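Local coordinates for hypothetical glycoside hydrolase (Parabacteroides distasonis, PDB 3TAW), which is of unknown function but is probably a glycoside hydrolase-like enzyme with the five-bladed beta-propeller fold of the beta-fructosidase clan, at residues Gly22-Ile27 with Val345-Ser350; Ala54-Asp59 with Lys151-Trp156; Lys61-Tyr66 with Tyr85-Asp90; Asp120-Met125 with Phe323-Val328. One frame throughout, in Å; residues are numbered along the deposited sequence.

Interaction 1 of 4, residues Gly22-Ile27 with Val345-Ser350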
loop_
_atom_site.group_PDB
_atom_site.type_symbol
_atom_site.label_atom_id
_atom_site.label_comp_id
_atom_site.label_asym_id
_atom_site.label_seq_id
_atom_site.Cartn_x
_atom_site.Cartn_y
_atom_site.Cartn_z
ATOM N N GLY A 22 2.460 13.077 20.201
ATOM C CA GLY A 22 1.124 12.903 20.762
ATOM C C GLY A 22 -0.063 12.813 19.826
ATOM O O GLY A 22 -1.179 12.696 20.313
ATOM N N VAL A 23 0.148 12.820 18.505
ATOM C CA VAL A 23 -0.968 12.870 17.542
ATOM C C VAL A 23 -1.517 11.507 17.115
ATOM O O VAL A 23 -2.683 11.398 16.699
ATOM C CB VAL A 23 -0.623 13.667 16.253
ATOM C CG1 VAL A 23 -0.043 15.022 16.594
ATOM C CG2 VAL A 23 0.307 12.888 15.314
ATOM N N ASN A 24 -0.675 10.482 17.156
ATOM C CA ASN A 24 -1.082 9.181 16.636
ATOM C C ASN A 24 -1.849 8.367 17.650
ATOM O O ASN A 24 -1.631 8.516 18.863
ATOM C CB ASN A 24 0.119 8.375 16.155
ATOM C CG ASN A 24 0.680 8.886 14.845
ATOM O OD1 ASN A 24 -0.053 9.337 13.988
ATOM N ND2 ASN A 24 1.988 8.757 14.670
ATOM N N PRO A 25 -2.760 7.506 17.164
ATOM C CA PRO A 25 -3.154 7.330 15.772
ATOM C C PRO A 25 -4.087 8.425 15.271
ATOM O O PRO A 25 -4.861 8.987 16.058
ATOM C CB PRO A 25 -3.913 5.999 15.782
ATOM C CG PRO A 25 -4.379 5.817 17.185
ATOM C CD PRO A 25 -3.542 6.659 18.079
ATOM N N VAL A 26 -4.043 8.681 13.970
ATOM C CA VAL A 26 -4.825 9.736 13.350
ATOM C C VAL A 26 -6.190 9.256 12.815
ATOM O O VAL A 26 -7.068 10.081 12.569
ATOM C CB VAL A 26 -4.017 10.475 12.260
ATOM C CG1 VAL A 26 -2.811 11.169 12.890
ATOM C CG2 VAL A 26 -3.615 9.520 11.137
ATOM N N ILE A 27 -6.357 7.937 12.627
ATOM C CA ILE A 27 -7.663 7.340 12.300
ATOM C C ILE A 27 -7.890 6.131 13.178
ATOM O O ILE A 27 -7.075 5.203 13.202
ATOM C CB ILE A 27 -7.823 6.885 10.825
ATOM C CG1 ILE A 27 -7.414 7.999 9.859
ATOM C CG2 ILE A 27 -9.279 6.322 10.547
ATOM C CD1 ILE A 27 -8.449 9.049 9.589
ATOM N N VAL A 345 -4.569 3.837 11.885
ATOM C CA VAL A 345 -3.708 4.573 10.969
ATOM C C VAL A 345 -2.881 5.602 11.748
ATOM O O VAL A 345 -3.417 6.340 12.584
ATOM C CB VAL A 345 -4.505 5.277 9.878
ATOM C CG1 VAL A 345 -3.555 6.118 8.980
ATOM C CG2 VAL A 345 -5.297 4.241 9.054
ATOM N N ALA A 346 -1.594 5.661 11.440
ATOM C CA ALA A 346 -0.676 6.666 11.987
ATOM C C ALA A 346 0.083 7.395 10.872
ATOM O O ALA A 346 0.076 6.949 9.713
ATOM C CB ALA A 346 0.316 6.032 12.996
ATOM N N VAL A 347 0.655 8.550 11.239
ATOM C CA VAL A 347 1.446 9.394 10.349
ATOM C C VAL A 347 2.861 9.620 10.915
ATOM O O VAL A 347 3.057 9.737 12.124
ATOM C CB VAL A 347 0.744 10.751 10.055
ATOM C CG1 VAL A 347 0.687 11.662 11.298
ATOM C CG2 VAL A 347 1.404 11.452 8.863
ATOM N N ALA A 348 3.842 9.664 10.026
ATOM C CA ALA A 348 5.177 10.164 10.350
ATOM C C ALA A 348 5.551 11.183 9.258
ATOM O O ALA A 348 5.094 11.088 8.107
ATOM C CB ALA A 348 6.215 9.011 10.437
ATOM N N VAL A 349 6.370 12.159 9.627
ATOM C CA VAL A 349 6.641 13.318 8.766
ATOM C C VAL A 349 8.135 13.470 8.626
ATOM O O VAL A 349 8.874 13.242 9.584
ATOM C CB VAL A 349 5.973 14.595 9.324
ATOM C CG1 VAL A 349 6.141 15.786 8.369
ATOM C CG2 VAL A 349 4.488 14.339 9.566
ATOM N N SER A 350 8.591 13.765 7.412
ATOM C CA SER A 350 10.007 14.042 7.156
ATOM C C SER A 350 10.202 15.309 6.323
ATOM O O SER A 350 9.382 15.634 5.466
ATOM C CB SER A 350 10.640 12.886 6.393
ATOM O OG SER A 350 12.003 13.183 6.084
#

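Interaction 2 of 4, residues Ala54-Asp59 with Lys151-Trp156. With EDO (1,2-ethanediol), chain I.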
loop_
_atom_site.group_PDB
_atom_site.type_symbol
_atom_site.label_atom_id
_atom_site.label_comp_id
_atom_site.label_asym_id
_atom_site.label_seq_id
_atom_site.Cartn_x
_atom_site.Cartn_y
_atom_site.Cartn_z
ATOM N N ALA A 54 -4.182 4.129 1.843
ATOM C CA ALA A 54 -3.624 4.845 0.705
ATOM C C ALA A 54 -3.675 6.332 1.003
ATOM O O ALA A 54 -4.453 6.762 1.856
ATOM C CB ALA A 54 -4.413 4.565 -0.530
ATOM N N ALA A 55 -2.822 7.111 0.336
ATOM C CA ALA A 55 -2.866 8.554 0.448
ATOM C C ALA A 55 -2.547 9.210 -0.871
ATOM O O ALA A 55 -1.769 8.685 -1.682
ATOM C CB ALA A 55 -1.891 9.074 1.513
ATOM N N THR A 56 -3.169 10.350 -1.087
ATOM C CA THR A 56 -2.903 11.129 -2.271
ATOM C C THR A 56 -3.248 12.595 -1.985
ATOM O O THR A 56 -3.588 12.956 -0.858
ATOM C CB THR A 56 -3.599 10.549 -3.537
ATOM O OG1 THR A 56 -3.032 11.135 -4.718
ATOM C CG2 THR A 56 -5.147 10.743 -3.512
ATOM N N ILE A 57 -3.132 13.439 -2.997
ATOM C CA ILE A 57 -3.481 14.867 -2.889
ATOM C C ILE A 57 -4.542 15.116 -3.931
ATOM O O ILE A 57 -4.386 14.733 -5.081
ATOM C CB ILE A 57 -2.257 15.806 -3.135
ATOM C CG1 ILE A 57 -1.219 15.573 -2.025
ATOM C CG2 ILE A 57 -2.683 17.308 -3.175
ATOM C CD1 ILE A 57 0.086 16.271 -2.233
ATOM N N TYR A 58 -5.625 15.763 -3.504
ATOM C CA TYR A 58 -6.734 16.114 -4.381
ATOM C C TYR A 58 -7.359 17.413 -3.866
ATOM O O TYR A 58 -7.592 17.549 -2.662
ATOM C CB TYR A 58 -7.775 14.998 -4.368
ATOM C CG TYR A 58 -9.028 15.339 -5.145
ATOM C CD1 TYR A 58 -8.965 15.585 -6.503
ATOM C CD2 TYR A 58 -10.263 15.433 -4.522
ATOM C CE1 TYR A 58 -10.083 15.894 -7.228
ATOM C CE2 TYR A 58 -11.400 15.744 -5.242
ATOM C CZ TYR A 58 -11.305 15.967 -6.586
ATOM O OH TYR A 58 -12.430 16.324 -7.298
ATOM N N ASP A 59 -7.648 18.334 -4.787
ATOM C CA ASP A 59 -8.328 19.585 -4.471
ATOM C C ASP A 59 -7.700 20.312 -3.288
ATOM O O ASP A 59 -8.400 20.750 -2.371
ATOM C CB ASP A 59 -9.838 19.341 -4.232
ATOM C CG ASP A 59 -10.681 20.588 -4.453
ATOM O OD1 ASP A 59 -10.158 21.613 -4.899
ATOM O OD2 ASP A 59 -11.902 20.530 -4.203
ATOM N N LYS A 151 -11.423 10.400 -11.422
ATOM C CA LYS A 151 -10.895 11.764 -11.475
ATOM C C LYS A 151 -11.075 12.489 -10.139
ATOM O O LYS A 151 -10.435 13.514 -9.905
ATOM C CB LYS A 151 -11.591 12.550 -12.575
ATOM C CG LYS A 151 -11.363 12.002 -13.943
ATOM C CD LYS A 151 -9.915 12.186 -14.332
ATOM C CE LYS A 151 -9.685 12.069 -15.816
ATOM N NZ LYS A 151 -8.351 12.661 -16.145
ATOM N N ASP A 152 -11.967 11.961 -9.288
ATOM C CA ASP A 152 -12.383 12.656 -8.074
ATOM C C ASP A 152 -12.369 11.789 -6.817
ATOM O O ASP A 152 -12.896 12.209 -5.785
ATOM C CB ASP A 152 -13.783 13.229 -8.260
ATOM C CG ASP A 152 -14.859 12.155 -8.348
ATOM O OD1 ASP A 152 -14.562 10.948 -8.405
ATOM O OD2 ASP A 152 -16.039 12.551 -8.383
ATOM N N LEU A 153 -11.824 10.578 -6.928
ATOM C CA LEU A 153 -11.677 9.642 -5.818
ATOM C C LEU A 153 -13.013 9.120 -5.265
ATOM O O LEU A 153 -13.038 8.455 -4.215
ATOM C CB LEU A 153 -10.819 10.252 -4.688
ATOM C CG LEU A 153 -9.380 10.629 -5.055
ATOM C CD1 LEU A 153 -8.734 11.418 -3.919
ATOM C CD2 LEU A 153 -8.556 9.393 -5.413
ATOM N N LYS A 154 -14.103 9.368 -5.997
ATOM C CA LYS A 154 -15.449 8.933 -5.588
ATOM C C LYS A 154 -16.251 8.253 -6.679
ATOM O O LYS A 154 -17.007 7.328 -6.374
ATOM C CB LYS A 154 -16.231 10.099 -4.993
ATOM C CG LYS A 154 -15.593 10.514 -3.679
ATOM C CD LYS A 154 -16.355 11.516 -2.916
ATOM C CE LYS A 154 -15.807 11.576 -1.504
ATOM N NZ LYS A 154 -16.450 12.684 -0.760
ATOM N N HIS A 155 -16.102 8.692 -7.925
ATOM C CA HIS A 155 -16.784 8.061 -9.049
ATOM C C HIS A 155 -15.775 7.156 -9.720
ATOM O O HIS A 155 -14.994 7.595 -10.562
ATOM C CB HIS A 155 -17.381 9.119 -9.997
ATOM C CG HIS A 155 -18.505 9.886 -9.368
ATOM N ND1 HIS A 155 -18.310 11.052 -8.651
ATOM C CD2 HIS A 155 -19.831 9.611 -9.290
ATOM C CE1 HIS A 155 -19.475 11.478 -8.186
ATOM N NE2 HIS A 155 -20.413 10.621 -8.560
ATOM N N TRP A 156 -15.761 5.901 -9.275
ATOM C CA TRP A 156 -14.745 4.941 -9.684
ATOM C C TRP A 156 -15.247 4.012 -10.778
ATOM O O TRP A 156 -16.416 3.610 -10.778
ATOM C CB TRP A 156 -14.286 4.074 -8.497
ATOM C CG TRP A 156 -13.601 4.784 -7.416
ATOM C CD1 TRP A 156 -14.149 5.268 -6.258
ATOM C CD2 TRP A 156 -12.212 5.070 -7.356
ATOM N NE1 TRP A 156 -13.179 5.851 -5.489
ATOM C CE2 TRP A 156 -11.970 5.737 -6.138
ATOM C CE3 TRP A 156 -11.142 4.839 -8.230
ATOM C CZ2 TRP A 156 -10.693 6.172 -5.762
ATOM C CZ3 TRP A 156 -9.874 5.273 -7.854
ATOM C CH2 TRP A 156 -9.661 5.940 -6.629
HETATM C C1 EDO I . 0.325 9.570 -4.072
HETATM O O1 EDO I . -0.191 10.425 -5.113
HETATM C C2 EDO I . 1.718 9.023 -4.425
HETATM O O2 EDO I . 2.318 8.247 -3.356
#

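Interaction 3 of 4, residues Lys61-Tyr66 with Tyr85-Asp90. With EDO (1,2-ethanediol), chain M.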
loop_
_atom_site.group_PDB
_atom_site.type_symbol
_atom_site.label_atom_id
_atom_site.label_comp_id
_atom_site.label_asym_id
_atom_site.label_seq_id
_atom_site.Cartn_x
_atom_site.Cartn_y
_atom_site.Cartn_z
ATOM N N LYS A 61 -5.897 19.287 -0.785
ATOM C CA LYS A 61 -5.806 18.596 0.481
ATOM C C LYS A 61 -5.161 17.217 0.382
ATOM O O LYS A 61 -5.173 16.575 -0.676
ATOM C CB LYS A 61 -7.191 18.397 1.097
ATOM C CG LYS A 61 -7.897 19.740 1.391
ATOM C CD LYS A 61 -9.213 19.553 2.091
ATOM C CE LYS A 61 -9.951 20.876 2.276
ATOM N NZ LYS A 61 -11.178 20.688 3.132
ATOM N N ILE A 62 -4.655 16.757 1.516
ATOM C CA ILE A 62 -4.260 15.367 1.650
ATOM C C ILE A 62 -5.536 14.541 1.767
ATOM O O ILE A 62 -6.432 14.925 2.507
ATOM C CB ILE A 62 -3.382 15.131 2.890
ATOM C CG1 ILE A 62 -2.034 15.812 2.697
ATOM C CG2 ILE A 62 -3.183 13.623 3.141
ATOM C CD1 ILE A 62 -1.136 15.786 3.938
ATOM N N VAL A 63 -5.611 13.441 1.016
ATOM C CA VAL A 63 -6.714 12.476 1.144
ATOM C C VAL A 63 -6.109 11.164 1.586
ATOM O O VAL A 63 -5.183 10.656 0.965
ATOM C CB VAL A 63 -7.518 12.318 -0.168
ATOM C CG1 VAL A 63 -8.566 11.178 -0.047
ATOM C CG2 VAL A 63 -8.174 13.673 -0.563
ATOM N N VAL A 64 -6.633 10.613 2.672
ATOM C CA VAL A 64 -6.275 9.275 3.091
ATOM C C VAL A 64 -7.489 8.411 2.864
ATOM O O VAL A 64 -8.584 8.725 3.371
ATOM C CB VAL A 64 -5.839 9.234 4.546
ATOM C CG1 VAL A 64 -5.827 7.772 5.080
ATOM C CG2 VAL A 64 -4.445 9.883 4.683
HETATM N N MSE A 65 -7.293 7.311 2.139
HETATM C CA MSE A 65 -8.332 6.304 1.965
HETATM C C MSE A 65 -7.921 5.083 2.777
HETATM O O MSE A 65 -7.066 4.293 2.378
HETATM C CB MSE A 65 -8.568 6.006 0.475
HETATM C CG MSE A 65 -9.152 7.209 -0.240
HETATM SE SE MSE A 65 -9.719 6.833 -2.067
HETATM C CE MSE A 65 -11.082 5.496 -1.851
ATOM N N TYR A 66 -8.505 4.967 3.955
ATOM C CA TYR A 66 -8.092 3.936 4.909
ATOM C C TYR A 66 -8.870 2.647 4.722
ATOM O O TYR A 66 -10.045 2.641 4.327
ATOM C CB TYR A 66 -8.197 4.453 6.335
ATOM C CG TYR A 66 -9.547 5.024 6.731
ATOM C CD1 TYR A 66 -9.857 6.363 6.505
ATOM C CD2 TYR A 66 -10.501 4.237 7.360
ATOM C CE1 TYR A 66 -11.097 6.913 6.896
ATOM C CE2 TYR A 66 -11.717 4.753 7.748
ATOM C CZ TYR A 66 -12.023 6.113 7.500
ATOM O OH TYR A 66 -13.216 6.649 7.901
ATOM N N TYR A 85 -12.801 7.694 3.346
ATOM C CA TYR A 85 -12.324 8.886 2.653
ATOM C C TYR A 85 -12.156 9.985 3.704
ATOM O O TYR A 85 -13.127 10.425 4.324
ATOM C CB TYR A 85 -13.332 9.317 1.588
ATOM C CG TYR A 85 -12.907 10.486 0.744
ATOM C CD1 TYR A 85 -13.142 11.795 1.165
ATOM C CD2 TYR A 85 -12.289 10.301 -0.492
ATOM C CE1 TYR A 85 -12.759 12.889 0.367
ATOM C CE2 TYR A 85 -11.896 11.384 -1.277
ATOM C CZ TYR A 85 -12.125 12.668 -0.844
ATOM O OH TYR A 85 -11.742 13.761 -1.623
ATOM N N ALA A 86 -10.922 10.419 3.917
ATOM C CA ALA A 86 -10.616 11.399 4.953
ATOM C C ALA A 86 -9.715 12.471 4.370
ATOM O O ALA A 86 -8.753 12.148 3.661
ATOM C CB ALA A 86 -9.927 10.719 6.122
ATOM N N THR A 87 -9.998 13.737 4.680
ATOM C CA THR A 87 -9.200 14.840 4.154
ATOM C C THR A 87 -8.496 15.622 5.270
ATOM O O THR A 87 -8.973 15.688 6.410
ATOM C CB THR A 87 -10.029 15.849 3.352
ATOM O OG1 THR A 87 -10.906 16.560 4.236
ATOM C CG2 THR A 87 -10.844 15.164 2.262
ATOM N N SER A 88 -7.381 16.258 4.916
ATOM C CA SER A 88 -6.630 17.039 5.901
ATOM C C SER A 88 -5.863 18.159 5.229
ATOM O O SER A 88 -5.446 18.017 4.073
ATOM C CB SER A 88 -5.618 16.138 6.640
ATOM O OG SER A 88 -4.897 16.891 7.593
ATOM N N THR A 89 -5.687 19.264 5.950
ATOM C CA THR A 89 -4.847 20.360 5.460
ATOM C C THR A 89 -3.538 20.459 6.223
ATOM O O THR A 89 -2.704 21.306 5.878
ATOM C CB THR A 89 -5.564 21.713 5.500
ATOM O OG1 THR A 89 -5.986 22.005 6.841
ATOM C CG2 THR A 89 -6.761 21.687 4.569
ATOM N N ASP A 90 -3.366 19.644 7.267
ATOM C CA ASP A 90 -2.126 19.645 8.049
ATOM C C ASP A 90 -1.460 18.261 8.115
ATOM O O ASP A 90 -0.381 18.118 8.701
ATOM C CB ASP A 90 -2.326 20.257 9.453
ATOM C CG ASP A 90 -3.237 19.432 10.366
ATOM O OD1 ASP A 90 -3.681 18.296 10.032
ATOM O OD2 ASP A 90 -3.516 19.944 11.488
HETATM C C1 EDO M . -9.928 19.138 6.755
HETATM O O1 EDO M . -9.988 18.902 5.359
HETATM C C2 EDO M . -10.988 20.179 7.082
HETATM O O2 EDO M . -10.719 21.378 6.339
HETATM O O HOH W 1 -14.201 7.908 5.826
#

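Interaction 4 of 4, residues Asp120-Met125 with Phe323-Val328. With EDO (1,2-ethanediol), chain I.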
loop_
_atom_site.group_PDB
_atom_site.type_symbol
_atom_site.label_atom_id
_atom_site.label_comp_id
_atom_site.label_asym_id
_atom_site.label_seq_id
_atom_site.Cartn_x
_atom_site.Cartn_y
_atom_site.Cartn_z
ATOM N N ASP A 120 -6.296 -2.924 1.341
ATOM C CA ASP A 120 -4.900 -2.562 1.119
ATOM C C ASP A 120 -4.663 -1.754 -0.152
ATOM O O ASP A 120 -3.928 -2.174 -1.062
ATOM C CB ASP A 120 -4.045 -3.818 1.143
ATOM C CG ASP A 120 -4.017 -4.492 2.514
ATOM O OD1 ASP A 120 -4.642 -3.973 3.469
ATOM O OD2 ASP A 120 -3.296 -5.515 2.634
ATOM N N PRO A 121 -5.290 -0.577 -0.208
ATOM C CA PRO A 121 -5.197 0.320 -1.370
ATOM C C PRO A 121 -3.831 1.016 -1.473
ATOM O O PRO A 121 -3.194 1.306 -0.455
ATOM C CB PRO A 121 -6.248 1.349 -1.068
ATOM C CG PRO A 121 -6.281 1.439 0.422
ATOM C CD PRO A 121 -6.107 0.020 0.879
ATOM N N ARG A 122 -3.389 1.253 -2.699
ATOM C CA ARG A 122 -2.382 2.263 -2.995
ATOM C C ARG A 122 -2.926 3.120 -4.112
ATOM O O ARG A 122 -3.561 2.614 -5.055
ATOM C CB ARG A 122 -1.040 1.671 -3.481
ATOM C CG ARG A 122 -0.142 1.122 -2.417
ATOM C CD ARG A 122 -0.488 -0.281 -2.103
ATOM N NE ARG A 122 0.477 -0.972 -1.228
ATOM C CZ ARG A 122 0.137 -1.994 -0.454
ATOM N NH1 ARG A 122 -1.103 -2.437 -0.466
ATOM N NH2 ARG A 122 1.023 -2.573 0.342
ATOM N N ILE A 123 -2.642 4.413 -4.029
ATOM C CA ILE A 123 -3.089 5.378 -5.024
ATOM C C ILE A 123 -1.911 6.148 -5.579
ATOM O O ILE A 123 -1.046 6.581 -4.828
ATOM C CB ILE A 123 -4.085 6.385 -4.439
ATOM C CG1 ILE A 123 -5.342 5.643 -3.961
ATOM C CG2 ILE A 123 -4.446 7.493 -5.470
ATOM C CD1 ILE A 123 -6.263 6.492 -3.119
ATOM N N ALA A 124 -1.918 6.352 -6.890
ATOM C CA ALA A 124 -1.041 7.330 -7.530
ATOM C C ALA A 124 -1.837 8.028 -8.629
ATOM O O ALA A 124 -2.899 7.545 -9.051
ATOM C CB ALA A 124 0.234 6.690 -8.120
HETATM N N MSE A 125 -1.328 9.159 -9.077
HETATM C CA MSE A 125 -2.066 9.998 -10.035
HETATM C C MSE A 125 -1.280 10.226 -11.316
HETATM O O MSE A 125 -0.087 10.497 -11.259
HETATM C CB MSE A 125 -2.377 11.359 -9.414
HETATM C CG MSE A 125 -3.365 12.152 -10.204
HETATM SE SE MSE A 125 -3.441 14.017 -9.578
HETATM C CE MSE A 125 -1.693 14.622 -10.272
ATOM N N PHE A 323 2.903 -0.571 8.928
ATOM C CA PHE A 323 2.717 -1.056 7.572
ATOM C C PHE A 323 2.575 0.133 6.622
ATOM O O PHE A 323 1.503 0.742 6.502
ATOM C CB PHE A 323 1.495 -1.982 7.497
ATOM C CG PHE A 323 1.458 -2.820 6.251
ATOM C CD1 PHE A 323 2.202 -3.995 6.154
ATOM C CD2 PHE A 323 0.723 -2.394 5.152
ATOM C CE1 PHE A 323 2.174 -4.753 4.990
ATOM C CE2 PHE A 323 0.690 -3.145 3.982
ATOM C CZ PHE A 323 1.405 -4.313 3.899
ATOM N N VAL A 324 3.689 0.489 5.992
ATOM C CA VAL A 324 3.774 1.700 5.195
ATOM C C VAL A 324 3.045 1.524 3.890
ATOM O O VAL A 324 3.217 0.531 3.214
ATOM C CB VAL A 324 5.233 2.175 5.008
ATOM C CG1 VAL A 324 5.816 2.575 6.383
ATOM C CG2 VAL A 324 6.074 1.119 4.295
ATOM N N GLU A 325 2.202 2.501 3.536
ATOM C CA GLU A 325 1.308 2.295 2.386
ATOM C C GLU A 325 0.830 3.542 1.655
ATOM O O GLU A 325 0.393 3.441 0.503
ATOM C CB GLU A 325 0.108 1.458 2.862
ATOM C CG GLU A 325 -0.828 0.964 1.752
ATOM C CD GLU A 325 -1.808 -0.118 2.234
ATOM O OE1 GLU A 325 -1.515 -0.789 3.243
ATOM O OE2 GLU A 325 -2.899 -0.292 1.611
ATOM N N GLY A 326 0.857 4.700 2.329
ATOM C CA GLY A 326 0.491 5.992 1.745
ATOM C C GLY A 326 1.633 6.991 1.946
ATOM O O GLY A 326 2.248 7.036 3.000
ATOM N N LEU A 327 1.929 7.789 0.928
ATOM C CA LEU A 327 3.052 8.726 0.982
ATOM C C LEU A 327 2.767 9.911 0.077
ATOM O O LEU A 327 2.486 9.716 -1.112
ATOM C CB LEU A 327 4.344 8.024 0.568
ATOM C CG LEU A 327 5.607 8.885 0.560
ATOM C CD1 LEU A 327 5.896 9.500 1.965
ATOM C CD2 LEU A 327 6.814 8.052 0.048
ATOM N N VAL A 328 2.777 11.113 0.648
ATOM C CA VAL A 328 2.550 12.334 -0.115
ATOM C C VAL A 328 3.578 13.406 0.241
ATOM O O VAL A 328 4.094 13.444 1.361
ATOM C CB VAL A 328 1.122 12.918 0.089
ATOM C CG1 VAL A 328 0.051 11.953 -0.449
ATOM C CG2 VAL A 328 0.859 13.266 1.579
HETATM C C1 EDO I . 0.325 9.570 -4.072
HETATM O O1 EDO I . -0.191 10.425 -5.113
HETATM C C2 EDO I . 1.718 9.023 -4.425
HETATM O O2 EDO I . 2.318 8.247 -3.356
HETATM O O HOH W 2 -1.045 4.931 -1.471
#

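Interaction 1 of 4, residues Gly22-Ile27 with Val345-Ser350
Val345 opens its edge of strand 344-350 to Ile27 and Val26. Its N donates almost straight to Ile27 O (3.1 Å), while its O accepts a hydrogen bond from Val26 N (2.8 Å) and a weak one from Ile27 N. Two residues thus face one, which defines a classic beta bulge, just after the cis peptide before Pro25. The side chains of Ile27 and Val345 run side by side in the same direction, CB to CB 3.8 Å. Ala346 presents only a methyl group, and the amide carbon Asn24 CG rests on its CB at 3.4 Å. Val347 is gripped twice by that same amide: Val347 N donates to Asn24 OD1 (2.9 Å, 169°) from above the carbonyl plane, and Asn24 ND2 returns a bond to Val347 O (2.9 Å, 173°) that lies in the amide plane. With both ends used, the flip of the Asn24 amide is fixed. Val347 CG1, set between its own backbone N and carbonyl carbon (chi1 69°), meets Val26 CG1 at 3.9 Å. The other edge of the strand pairs with 333-340, through Ala346 with Tyr338 and Ala348 with Leu336, so residues 22-27, a loop with one bridge, lie along the outer edge of the chain's last sheet and may help close the propeller. Phe311 of helix 310-313 packs on Asn24 and Pro25, and Tyr66 of strand 61-69 on Ile27 and Val345.

Interaction 2 of 4, residues Ala54-Asp59 with Lys151-Trp156
Thr56 and Tyr58 of strand 49-58 meet Leu153 and its neighbours in a side-chain packing contact without hydrogen bonds, made between one four-stranded sheet and the loop that joins strands 143-150 and 157-161 of the next. Leu153 is the wedge. Its CD1 meets Thr56 CG2 tip to tip at 3.7 Å, and the same methyl lies 3.7 Å from Tyr58 CB, where the two side chains slide past each other in opposite directions. Thr56 divides its branches: CG2 serves this apolar patch, whereas OG1, anti to the backbone N (chi1 -165°), turns to the bound 1,2-ethanediol and shares a hydrogen bond with its O1 (3.0 Å). The Tyr58 ring reaches along the loop, with CE1 3.6 Å from Lys151 O and OH 3.5 Å from Asp152 CB. The Asp152 carboxylate, 83° from the ring plane, is turned to its own loop. Asp152 OD1 accepts from Lys154 N, above the carboxylate plane, and from His155 N on its syn lone pair (2.8 Å), while OD2 takes His155 ND1 in the imidazole plane (2.7 Å). Three bonds fix this carboxylate and hold the loop in shape, with Leu153 in a left-handed conformation (phi 66°). The bond from Lys154 N makes an Asx turn, here in the connection between the third and fourth strands of a propeller blade, packed against the adjacent blade.

Interaction 3 of 4, residues Lys61-Tyr66 with Tyr85-Asp90
The bump of this pairing is Val63 CG1, which sits over one face of the Tyr85 ring, 4.0 Å from the centroid and 28° off the normal, a CH-pi contact. Tyr85 leaves its backbone pointing away from strand 61-69, but with CG anti to N (chi1 -176°) the ring folds back over Val63, whose second methyl, CG2, touches Tyr85 OH at 3.7 Å. Beneath the side chains, Ile62 with Ser88 and Val64 with Ala86 are hydrogen-bonded antiparallel pairs, Val64 N to Ala86 O being 2.8 Å; Val63 and Thr87 form the non-hydrogen-bonded pair between them. On the face of Val64 and Ala86, the small Ala86 CB leaves room for the rim of the Tyr66 ring, whose CE1 lies 4.1 Å away. Tyr66 OH, also bonded to Glu46, accepts from a water that in turn accepts from Tyr85 N at 2.9 Å. At the other end, the extended chain of Lys61 lies alongside Thr89, CG to CG2 3.9 Å. A 1,2-ethanediol lies between Lys61 and Thr87: its O1 is 3.1 Å from Lys61 NZ, the donor, and 2.8 Å from Thr87 OG1. Ser88 OG, also hydrogen-bonded to His93 O, accepts from Asp90 N in an ST turn where the strand ends. The two strands, 153° apart in direction, form a twisted beta hairpin, the middle pair of a four-stranded antiparallel propeller blade.

Interaction 4 of 4, residues Asp120-Met125 with Phe323-Val328
Glu325 and Arg122 form the dense end of this contact, with the carboxylate stacked on the guanidinium, the planes only 15° apart and Glu325 CD 3.6 Å above one face. The salt bridge from Arg122 NH1 to Glu325 OE2 (3.5 Å) therefore rests on charge alone, since no N-H points at the oxygen, and the place of OE2 is itself less sure because it is modelled too close to the backbone of Asp120. A bend at chi2 brings the guanidinium under Glu325, and its rotation is set by bonds from NE to Gly248 O and from NH2 to Cys247 O of strand 244-254. Arg122 NH2 also comes within 3.7 Å of Phe323 CE2, with the ring standing at 83° to the guanidinium. Asp120 has its own partners, Arg67 and Asn52. The strands carrying these residues belong to different sheets and run nearly parallel, 21° apart with axes 6.8 Å at closest approach, as expected of strands lining the central channel of a propeller, near the centre of the molecule; Glu325 and Gly326 form a classic bulge opposite Tyr337. Beyond Arg122 the strands part; a water bridges them and a 1,2-ethanediol lies between them. The water accepts from Ile123 N (3.1 Å) and donates to Glu325 O (2.9 Å). Farther on, the 1,2-ethanediol, also bonded to Thr56, donates from O2 to Leu327 O (2.7 Å), with its C1 beside Ile123 O. At the opposite end, the Phe323 side chain is about 4 Å from an unidentified bound molecule, which may mark a pocket.

In the fold
Interactions 2 and 3 share one sheet: Thr56 O lies 2.8 Å from Val63 N and Ala54 O 2.9 Å from Met65 N, probable hydrogen bonds that join strands 49-58 and 61-69. Interaction 4 touches both, with Thr56 CB 3.7 Å from Ile123 CG2 and the selenium of Met65 3.6 Å from Ile123 CD1. The same 1,2-ethanediol is held by Thr56 of interaction 2 and Leu327 of interaction 4; the centres of these two interactions are about 12 Å apart. Interaction 1 meets interaction 3 through Tyr66, whose CB is 4.0 Å from Val345 CG2, but its nearest atoms stay about 6 Å from interaction 4. Together the contacts run from the propeller's middle to its probable closure.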